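Local structure of CENP-V/GFA domain-containing protein (Rhodobacter sphaeroides 2.4.1, 3FAC) at residues 16-19 with 20-24; 29-32 with 33-36; 97-100 with 101-104. The protein is of unknown function but belongs to the Gfa family, whose members are generally assigned carbon-sulfur lyase activity and zinc binding. One frame throughout, in Å; residues are numbered along the deposited sequence.

Contact 1. Residues 16-19 with 20-24; sequences LLNG and FADAR
Leu16 and Phe20 meet at the mouth of a tight bend in the loop that leads from strand 11-14 to helix 31-34, a bend completed by a type I beta turn from Phe20 to Ala23. The example illustrates how a loop without regular secondary structure can be shaped by a few short-range contacts of different kinds.

The apolar part is a CH-pi contact. Methyl CD1 of Leu16 lies over one face of the Phe20 ring, 3.9 Å from its centroid and 21° off the ring normal. Displaced toward the rim, Leu16 CD1 comes within 3.7 Å of Phe20 CE1. The first torsion of Phe20 (chi1 -54°) sets CG beside the backbone N, which swings the ring back along the incoming chain to the leucine. Leu16 also rests on Ala39 of strand 38-42, tying the bend to the larger sheet.

Backbone bonds close the curve. Ala23 N donates to Phe20 O at 3.0 Å, the bond of the beta turn. Two residues earlier, Ala21 N reaches Asn18 O only weakly, at 3.5 Å with an N-H...O angle of 123°. Gly19, between Asn18 and Phe20, takes a positive phi, a conformation that glycine adopts more readily than other residues.

Polar side chains meet by van der Waals packing. Asn18 and Asp22 pass at a slant, and the amide ND2 of Asn18 lies 3.6 Å from the methyl CB of Ala21. The carboxylate reaches back over the bend, bringing Asp22 OD2 to 3.4 Å from Asn18 CB.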
ATOM      1  N   LEU A  16       2.518 -11.063   1.650  1.00 33.87           N
ATOM      2  CA  LEU A  16       1.851 -10.908   0.363  1.00 34.22           C
ATOM      3  C   LEU A  16       1.093 -12.158  -0.044  1.00 35.03           C
ATOM      4  O   LEU A  16       1.599 -13.269   0.079  1.00 35.47           O
ATOM      5  CB  LEU A  16       2.868 -10.564  -0.726  1.00 33.68           C
ATOM      6  CG  LEU A  16       3.720  -9.318  -0.488  1.00 33.30           C
ATOM      7  CD1 LEU A  16       4.677  -9.144  -1.658  1.00 31.88           C
ATOM      8  CD2 LEU A  16       2.827  -8.095  -0.326  1.00 31.63           C
ATOM      9  N   LEU A  17      -0.123 -11.964  -0.540  1.00 35.91           N
ATOM     10  CA  LEU A  17      -0.955 -13.073  -0.976  1.00 36.37           C
ATOM     11  C   LEU A  17      -0.276 -13.899  -2.059  1.00 36.42           C
ATOM     12  O   LEU A  17      -0.053 -15.095  -1.886  1.00 37.75           O
ATOM     13  CB  LEU A  17      -2.291 -12.557  -1.508  1.00 37.69           C
ATOM     14  CG  LEU A  17      -3.200 -13.618  -2.139  1.00 37.86           C
ATOM     15  CD1 LEU A  17      -3.570 -14.669  -1.101  1.00 38.24           C
ATOM     16  CD2 LEU A  17      -4.447 -12.952  -2.697  1.00 39.47           C
ATOM     17  N   ASN A  18       0.045 -13.260  -3.177  1.00 36.94           N
ATOM     18  CA  ASN A  18       0.680 -13.957  -4.286  1.00 37.06           C
ATOM     19  C   ASN A  18       1.910 -13.208  -4.776  1.00 36.98           C
ATOM     20  O   ASN A  18       2.011 -12.854  -5.949  1.00 37.34           O
ATOM     21  CB  ASN A  18      -0.321 -14.128  -5.433  1.00 38.79           C
ATOM     22  CG  ASN A  18       0.160 -15.108  -6.488  1.00 39.61           C
ATOM     23  OD1 ASN A  18       0.462 -16.262  -6.182  1.00 40.81           O
ATOM     24  ND2 ASN A  18       0.227 -14.656  -7.737  1.00 37.76           N
ATOM     25  N   GLY A  19       2.842 -12.968  -3.862  1.00 37.99           N
ATOM     26  CA  GLY A  19       4.062 -12.263  -4.206  1.00 38.31           C
ATOM     27  C   GLY A  19       3.844 -10.993  -5.001  1.00 39.14           C
ATOM     28  O   GLY A  19       2.854 -10.282  -4.815  1.00 39.93           O
ATOM     29  N   PHE A  20       4.780 -10.715  -5.901  1.00 39.93           N
ATOM     30  CA  PHE A  20       4.735  -9.527  -6.746  1.00 41.11           C
ATOM     31  C   PHE A  20       4.196  -9.877  -8.123  1.00 40.97           C
ATOM     32  O   PHE A  20       4.019  -9.006  -8.972  1.00 40.29           O
ATOM     33  CB  PHE A  20       6.142  -8.950  -6.881  1.00 41.83           C
ATOM     34  CG  PHE A  20       6.808  -8.680  -5.565  1.00 41.80           C
ATOM     35  CD1 PHE A  20       6.540  -7.512  -4.861  1.00 42.88           C
ATOM     36  CD2 PHE A  20       7.678  -9.611  -5.014  1.00 41.68           C
ATOM     37  CE1 PHE A  20       7.128  -7.273  -3.627  1.00 41.49           C
ATOM     38  CE2 PHE A  20       8.272  -9.384  -3.780  1.00 42.47           C
ATOM     39  CZ  PHE A  20       7.996  -8.210  -3.084  1.00 41.61           C
ATOM     40  N   ALA A  21       3.935 -11.161  -8.328  1.00 42.29           N
ATOM     41  CA  ALA A  21       3.425 -11.658  -9.596  1.00 43.87           C
ATOM     42  C   ALA A  21       2.288 -10.821 -10.172  1.00 44.71           C
ATOM     43  O   ALA A  21       2.167 -10.693 -11.391  1.00 45.72           O
ATOM     44  CB  ALA A  21       2.972 -13.101  -9.434  1.00 43.90           C
ATOM     45  N   ASP A  22       1.460 -10.246  -9.304  1.00 46.03           N
ATOM     46  CA  ASP A  22       0.329  -9.450  -9.768  1.00 48.44           C
ATOM     47  C   ASP A  22       0.365  -7.970  -9.400  1.00 48.30           C
ATOM     48  O   ASP A  22      -0.684  -7.350  -9.220  1.00 48.18           O
ATOM     49  CB  ASP A  22      -0.981 -10.066  -9.267  1.00 50.99           C
ATOM     50  CG  ASP A  22      -0.982 -10.291  -7.768  1.00 53.12           C
ATOM     51  OD1 ASP A  22      -0.781  -9.312  -7.012  1.00 55.02           O
ATOM     52  OD2 ASP A  22      -1.184 -11.449  -7.343  1.00 54.66           O
ATOM     53  N   ALA A  23       1.561  -7.400  -9.296  1.00 48.53           N
ATOM     54  CA  ALA A  23       1.698  -5.984  -8.963  1.00 48.73           C
ATOM     55  C   ALA A  23       1.185  -5.142 -10.131  1.00 48.77           C
ATOM     56  O   ALA A  23       1.804  -5.097 -11.193  1.00 48.29           O
ATOM     57  CB  ALA A  23       3.154  -5.653  -8.673  1.00 47.93           C
ATOM     58  N   ARG A  24       0.053  -4.475  -9.926  1.00 49.49           N
ATOM     59  CA  ARG A  24      -0.550  -3.650 -10.970  1.00 49.95           C
ATOM     60  C   ARG A  24      -0.492  -2.158 -10.643  1.00 48.43           C
ATOM     61  O   ARG A  24       0.339  -1.719  -9.846  1.00 48.17           O
ATOM     62  CB  ARG A  24      -2.005  -4.081 -11.191  1.00 52.36           C
ATOM     63  CG  ARG A  24      -2.170  -5.577 -11.435  1.00 56.58           C
ATOM     64  CD  ARG A  24      -3.627  -5.960 -11.667  1.00 59.36           C
ATOM     65  NE  ARG A  24      -4.155  -5.395 -12.907  1.00 62.40           N
ATOM     66  CZ  ARG A  24      -5.390  -5.599 -13.357  1.00 64.10           C
ATOM     67  NH1 ARG A  24      -6.235  -6.357 -12.671  1.00 64.11           N
ATOM     68  NH2 ARG A  24      -5.781  -5.043 -14.498  1.00 64.52           N
TER

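Contact 2. Residues 29-32 with 33-36; sequences SFCR and RRGA
Phe30 O and Cys31 O accept the N-H groups of Arg34 and Gly35, at 3.0 Å for Arg34 N to Phe30 O and a straighter 2.9 Å (167°) for Gly35 N to Cys31 O, closing the single turn of helix 31-34 before Gly35 leaves it with positive phi.

Phe30 holds its CG anti to the backbone N (chi1 177°), and this carries the ring forward along the helix to Arg34. The two flat groups are inclined by 59°: Phe30 CE2 stands over one face of the Arg34 guanidinium, 3.2 Å from Arg34 NE, while Arg34 NH2 lies in the ring plane at its edge. Tyr58, Phe60 and His67 also meet the Phe30 ring, and Tyr76 adds a cation-pi contact to Arg34. Replacing Arg34 by an alanine would probably leave Tyr76 without its cation and open a gap beside CE2 of Phe30.

Cys31 ties the helix to Cys26 by a disulfide. The extended chain of Arg33 runs back so that Arg33 NH1 donates to Ser29 O at 2.7 Å, with the acceptor in the guanidinium plane. The two arginines thus spend their charge differently, Arg33 on a backbone carbonyl and Arg34 against aromatic rings.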
ATOM      1  N   SER A  29      -8.871   8.282 -10.880  1.00 29.87           N
ATOM      2  CA  SER A  29      -8.495   9.652 -10.536  1.00 28.31           C
ATOM      3  C   SER A  29      -7.575   9.751  -9.315  1.00 27.09           C
ATOM      4  O   SER A  29      -6.702  10.616  -9.261  1.00 26.60           O
ATOM      5  CB  SER A  29      -9.747  10.509 -10.308  1.00 27.34           C
ATOM      6  OG  SER A  29     -10.511  10.037  -9.210  1.00 29.86           O
ATOM      7  N   PHE A  30      -7.764   8.866  -8.341  1.00 25.13           N
ATOM      8  CA  PHE A  30      -6.941   8.886  -7.137  1.00 24.55           C
ATOM      9  C   PHE A  30      -5.640   8.098  -7.279  1.00 24.90           C
ATOM     10  O   PHE A  30      -4.554   8.634  -7.047  1.00 25.58           O
ATOM     11  CB  PHE A  30      -7.732   8.343  -5.945  1.00 22.42           C
ATOM     12  CG  PHE A  30      -6.934   8.254  -4.670  1.00 20.93           C
ATOM     13  CD1 PHE A  30      -6.505   9.403  -4.019  1.00 20.97           C
ATOM     14  CD2 PHE A  30      -6.629   7.017  -4.113  1.00 19.03           C
ATOM     15  CE1 PHE A  30      -5.784   9.321  -2.825  1.00 20.87           C
ATOM     16  CE2 PHE A  30      -5.912   6.919  -2.925  1.00 17.87           C
ATOM     17  CZ  PHE A  30      -5.488   8.077  -2.276  1.00 19.85           C
ATOM     18  N   CYS A  31      -5.746   6.830  -7.653  1.00 24.23           N
ATOM     19  CA  CYS A  31      -4.565   5.989  -7.795  1.00 24.43           C
ATOM     20  C   CYS A  31      -3.561   6.566  -8.788  1.00 24.35           C
ATOM     21  O   CYS A  31      -2.353   6.482  -8.575  1.00 21.10           O
ATOM     22  CB  CYS A  31      -4.975   4.573  -8.207  1.00 24.69           C
ATOM     23  SG  CYS A  31      -6.097   3.753  -7.022  1.00 29.28           S
ATOM     24  N   ARG A  32      -4.056   7.162  -9.868  1.00 25.40           N
ATOM     25  CA  ARG A  32      -3.173   7.753 -10.864  1.00 24.99           C
ATOM     26  C   ARG A  32      -2.345   8.842 -10.194  1.00 25.06           C
ATOM     27  O   ARG A  32      -1.204   9.098 -10.586  1.00 24.39           O
ATOM     28  CB  ARG A  32      -3.976   8.371 -12.001  1.00 27.50           C
ATOM     29  CG  ARG A  32      -4.601   9.721 -11.656  1.00 31.08           C
ATOM     30  CD  ARG A  32      -5.258  10.320 -12.879  1.00 32.96           C
ATOM     31  NE  ARG A  32      -6.271   9.417 -13.414  1.00 35.33           N
ATOM     32  CZ  ARG A  32      -6.842   9.554 -14.603  1.00 36.12           C
ATOM     33  NH1 ARG A  32      -6.499  10.562 -15.396  1.00 35.19           N
ATOM     34  NH2 ARG A  32      -7.758   8.680 -14.998  1.00 35.78           N
ATOM     35  N   ARG A  33      -2.932   9.487  -9.188  1.00 23.93           N
ATOM     36  CA  ARG A  33      -2.248  10.543  -8.448  1.00 23.67           C
ATOM     37  C   ARG A  33      -1.263   9.975  -7.419  1.00 23.37           C
ATOM     38  O   ARG A  33      -0.244  10.599  -7.127  1.00 21.80           O
ATOM     39  CB  ARG A  33      -3.265  11.469  -7.763  1.00 23.83           C
ATOM     40  CG  ARG A  33      -3.913  12.499  -8.697  1.00 21.16           C
ATOM     41  CD  ARG A  33      -4.766  13.483  -7.909  1.00 20.86           C
ATOM     42  NE  ARG A  33      -5.301  14.581  -8.716  1.00 21.41           N
ATOM     43  CZ  ARG A  33      -6.202  14.440  -9.685  1.00 20.34           C
ATOM     44  NH1 ARG A  33      -6.678  13.240  -9.984  1.00 19.61           N
ATOM     45  NH2 ARG A  33      -6.642  15.504 -10.341  1.00 16.84           N
ATOM     46  N   ARG A  34      -1.570   8.803  -6.866  1.00 23.79           N
ATOM     47  CA  ARG A  34      -0.673   8.148  -5.913  1.00 24.35           C
ATOM     48  C   ARG A  34       0.598   7.807  -6.689  1.00 25.16           C
ATOM     49  O   ARG A  34       1.696   8.232  -6.331  1.00 25.83           O
ATOM     50  CB  ARG A  34      -1.277   6.840  -5.404  1.00 26.29           C
ATOM     51  CG  ARG A  34      -1.949   6.857  -4.043  1.00 25.35           C
ATOM     52  CD  ARG A  34      -2.572   5.482  -3.850  1.00 25.66           C
ATOM     53  NE  ARG A  34      -3.240   5.281  -2.572  1.00 25.02           N
ATOM     54  CZ  ARG A  34      -4.065   4.266  -2.331  1.00 25.00           C
ATOM     55  NH1 ARG A  34      -4.314   3.378  -3.287  1.00 24.15           N
ATOM     56  NH2 ARG A  34      -4.637   4.134  -1.139  1.00 24.20           N
ATOM     57  N   GLY A  35       0.425   7.022  -7.755  1.00 25.26           N
ATOM     58  CA  GLY A  35       1.535   6.624  -8.603  1.00 25.98           C
ATOM     59  C   GLY A  35       2.266   5.361  -8.181  1.00 26.30           C
ATOM     60  O   GLY A  35       3.171   4.898  -8.880  1.00 26.63           O
ATOM     61  N   ALA A  36       1.870   4.787  -7.051  1.00 25.98           N
ATOM     62  CA  ALA A  36       2.521   3.589  -6.538  1.00 25.02           C
ATOM     63  C   ALA A  36       2.093   2.284  -7.201  1.00 24.42           C
ATOM     64  O   ALA A  36       1.059   2.211  -7.859  1.00 23.82           O
ATOM     65  CB  ALA A  36       2.301   3.496  -5.035  1.00 23.41           C
TER

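Contact 3. Residues 97-100 with 101-104; sequences GVNP and RDLG
The side chain of Asn99 reaches forward to Arg101 and Asp102 at the start of a short 3-10 segment that runs to Leu103, in the loop after strand 87-91. It is a clear case of an Asx turn leading into a helical turn. Its side chain can be followed outward. CB touches the carboxylate of Asp102, with OD2 of Asp102 only 3.1 Å from CB of Asn99, and the two side chains cross at about a right angle. CG, placed anti to the backbone N (chi1 -174°), turns the amide toward the N-H of Arg101. At the tip, Asn99 OD1 accepts a hydrogen bond from Arg101 N at 3.0 Å and 144°, the donor lying in the plane of the amide on a lone pair. The same Asn99 OD1 rests against Arg101 CB at 3.2 Å, the arginine side chain running alongside and pointing the same way.

The main chain follows the same curve. Asn99 O receives Asp102 N at 2.8 Å, and Pro100 O receives Leu103 N at 3.0 Å; both donors stand above the respective carbonyl planes, and the three-residue spacing is that of a 3-10 turn. Pro100 has no N-H to offer, so Arg101 N is the first N-H of the segment that a side chain can take up.

Water 1 ties the entry together, accepting from Asn99 N at 2.9 Å and donating to Asp102 OD2 at 2.6 Å. Asp102 thus reaches the backbone N of Asn99 through one solvent molecule.

The chemistry implies that the early N-H groups of the turn are met by oxygens of Asn99, and the negative charge of Asp102 near this N-terminal end is likely to be stabilised by the local backbone dipoles.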
ATOM      1  N   GLY A  97      14.139  -4.017   0.932  1.00 16.61           N
ATOM      2  CA  GLY A  97      14.866  -4.732  -0.101  1.00 17.02           C
ATOM      3  C   GLY A  97      14.211  -4.719  -1.470  1.00 16.99           C
ATOM      4  O   GLY A  97      14.630  -5.453  -2.368  1.00 17.42           O
ATOM      5  N   VAL A  98      13.191  -3.885  -1.643  1.00 16.75           N
ATOM      6  CA  VAL A  98      12.496  -3.818  -2.923  1.00 18.21           C
ATOM      7  C   VAL A  98      12.645  -2.490  -3.646  1.00 20.23           C
ATOM      8  O   VAL A  98      12.171  -1.457  -3.175  1.00 21.59           O
ATOM      9  CB  VAL A  98      10.980  -4.091  -2.763  1.00 16.13           C
ATOM     10  CG1 VAL A  98      10.291  -4.015  -4.118  1.00 15.87           C
ATOM     11  CG2 VAL A  98      10.759  -5.457  -2.131  1.00 16.75           C
ATOM     12  N   ASN A  99      13.313  -2.522  -4.792  1.00 21.87           N
ATOM     13  CA  ASN A  99      13.474  -1.329  -5.607  1.00 23.13           C
ATOM     14  C   ASN A  99      12.476  -1.524  -6.744  1.00 24.71           C
ATOM     15  O   ASN A  99      12.662  -2.392  -7.598  1.00 24.57           O
ATOM     16  CB  ASN A  99      14.889  -1.237  -6.171  1.00 22.57           C
ATOM     17  CG  ASN A  99      15.129   0.064  -6.905  1.00 22.31           C
ATOM     18  OD1 ASN A  99      14.297   0.500  -7.697  1.00 21.96           O
ATOM     19  ND2 ASN A  99      16.271   0.689  -6.651  1.00 23.24           N
ATOM     20  N   PRO A 100      11.404  -0.716  -6.768  1.00 26.17           N
ATOM     21  CA  PRO A 100      10.365  -0.803  -7.798  1.00 26.58           C
ATOM     22  C   PRO A 100      10.889  -0.913  -9.228  1.00 27.71           C
ATOM     23  O   PRO A 100      10.279  -1.572 -10.067  1.00 27.70           O
ATOM     24  CB  PRO A 100       9.533   0.460  -7.557  1.00 27.23           C
ATOM     25  CG  PRO A 100      10.513   1.409  -6.950  1.00 27.17           C
ATOM     26  CD  PRO A 100      11.251   0.521  -5.983  1.00 26.70           C
ATOM     27  N   ARG A 101      12.017  -0.272  -9.505  1.00 29.35           N
ATOM     28  CA  ARG A 101      12.606  -0.327 -10.838  1.00 30.97           C
ATOM     29  C   ARG A 101      12.853  -1.773 -11.280  1.00 30.46           C
ATOM     30  O   ARG A 101      12.612  -2.130 -12.433  1.00 29.31           O
ATOM     31  CB  ARG A 101      13.931   0.442 -10.862  1.00 31.34           C
ATOM     32  CG  ARG A 101      14.699   0.333 -12.173  1.00 33.54           C
ATOM     33  CD  ARG A 101      16.188   0.215 -11.909  1.00 35.12           C
ATOM     34  NE  ARG A 101      16.764   1.427 -11.331  1.00 36.08           N
ATOM     35  CZ  ARG A 101      17.192   2.465 -12.043  1.00 35.71           C
ATOM     36  NH1 ARG A 101      17.110   2.443 -13.368  1.00 34.07           N
ATOM     37  NH2 ARG A 101      17.710   3.522 -11.431  1.00 34.67           N
ATOM     38  N   ASP A 102      13.331  -2.601 -10.354  1.00 29.65           N
ATOM     39  CA  ASP A 102      13.631  -3.994 -10.655  1.00 30.17           C
ATOM     40  C   ASP A 102      12.421  -4.827 -11.065  1.00 30.47           C
ATOM     41  O   ASP A 102      12.576  -5.947 -11.547  1.00 29.84           O
ATOM     42  CB  ASP A 102      14.335  -4.651  -9.463  1.00 30.14           C
ATOM     43  CG  ASP A 102      15.655  -3.985  -9.130  1.00 29.12           C
ATOM     44  OD1 ASP A 102      16.479  -3.810 -10.053  1.00 28.00           O
ATOM     45  OD2 ASP A 102      15.879  -3.636  -7.951  1.00 30.67           O
ATOM     46  N   LEU A 103      11.219  -4.293 -10.877  1.00 31.37           N
ATOM     47  CA  LEU A 103      10.017  -5.024 -11.262  1.00 33.04           C
ATOM     48  C   LEU A 103       9.740  -4.853 -12.754  1.00 35.58           C
ATOM     49  O   LEU A 103       8.899  -5.550 -13.321  1.00 34.48           O
ATOM     50  CB  LEU A 103       8.803  -4.541 -10.461  1.00 32.69           C
ATOM     51  CG  LEU A 103       8.699  -4.904  -8.974  1.00 33.32           C
ATOM     52  CD1 LEU A 103       7.433  -4.297  -8.383  1.00 31.86           C
ATOM     53  CD2 LEU A 103       8.678  -6.414  -8.815  1.00 32.16           C
ATOM     54  N   GLY A 104      10.458  -3.927 -13.385  1.00 38.20           N
ATOM     55  CA  GLY A 104      10.261  -3.679 -14.801  1.00 40.79           C
ATOM     56  C   GLY A 104       8.858  -3.168 -15.075  1.00 43.64           C
ATOM     57  O   GLY A 104       8.153  -2.755 -14.153  1.00 43.14           O
TER
HETATM   58  O   HOH W   1      14.922  -4.786  -5.775  1.00 30.35           O
HETATM   59  O   HOH W   2       9.478  -0.858 -12.781  1.00 30.99           O

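The three contacts show how two loops and a short helix of one small protein can share a packing surface or remain apart. Contacts 1 and 3 are distant in sequence but have centres about 13 Å apart, and they touch through Phe20: CZ of Phe20 lies 4.0 Å from CG2 of Val98, and CB of Phe20 lies 4.1 Å from CD2 of Leu103. The ring that takes the methyl of contact 1 thereby joins the loop before helix 31-34 to the loop after strand 87-91. Contact 2 has its centre about 18 Å from each of the others, though its nearest atoms come within about 4 Å of contact 1 without touching, and about 8 Å of contact 3. Contact 2 alone contains a disulfide cysteine.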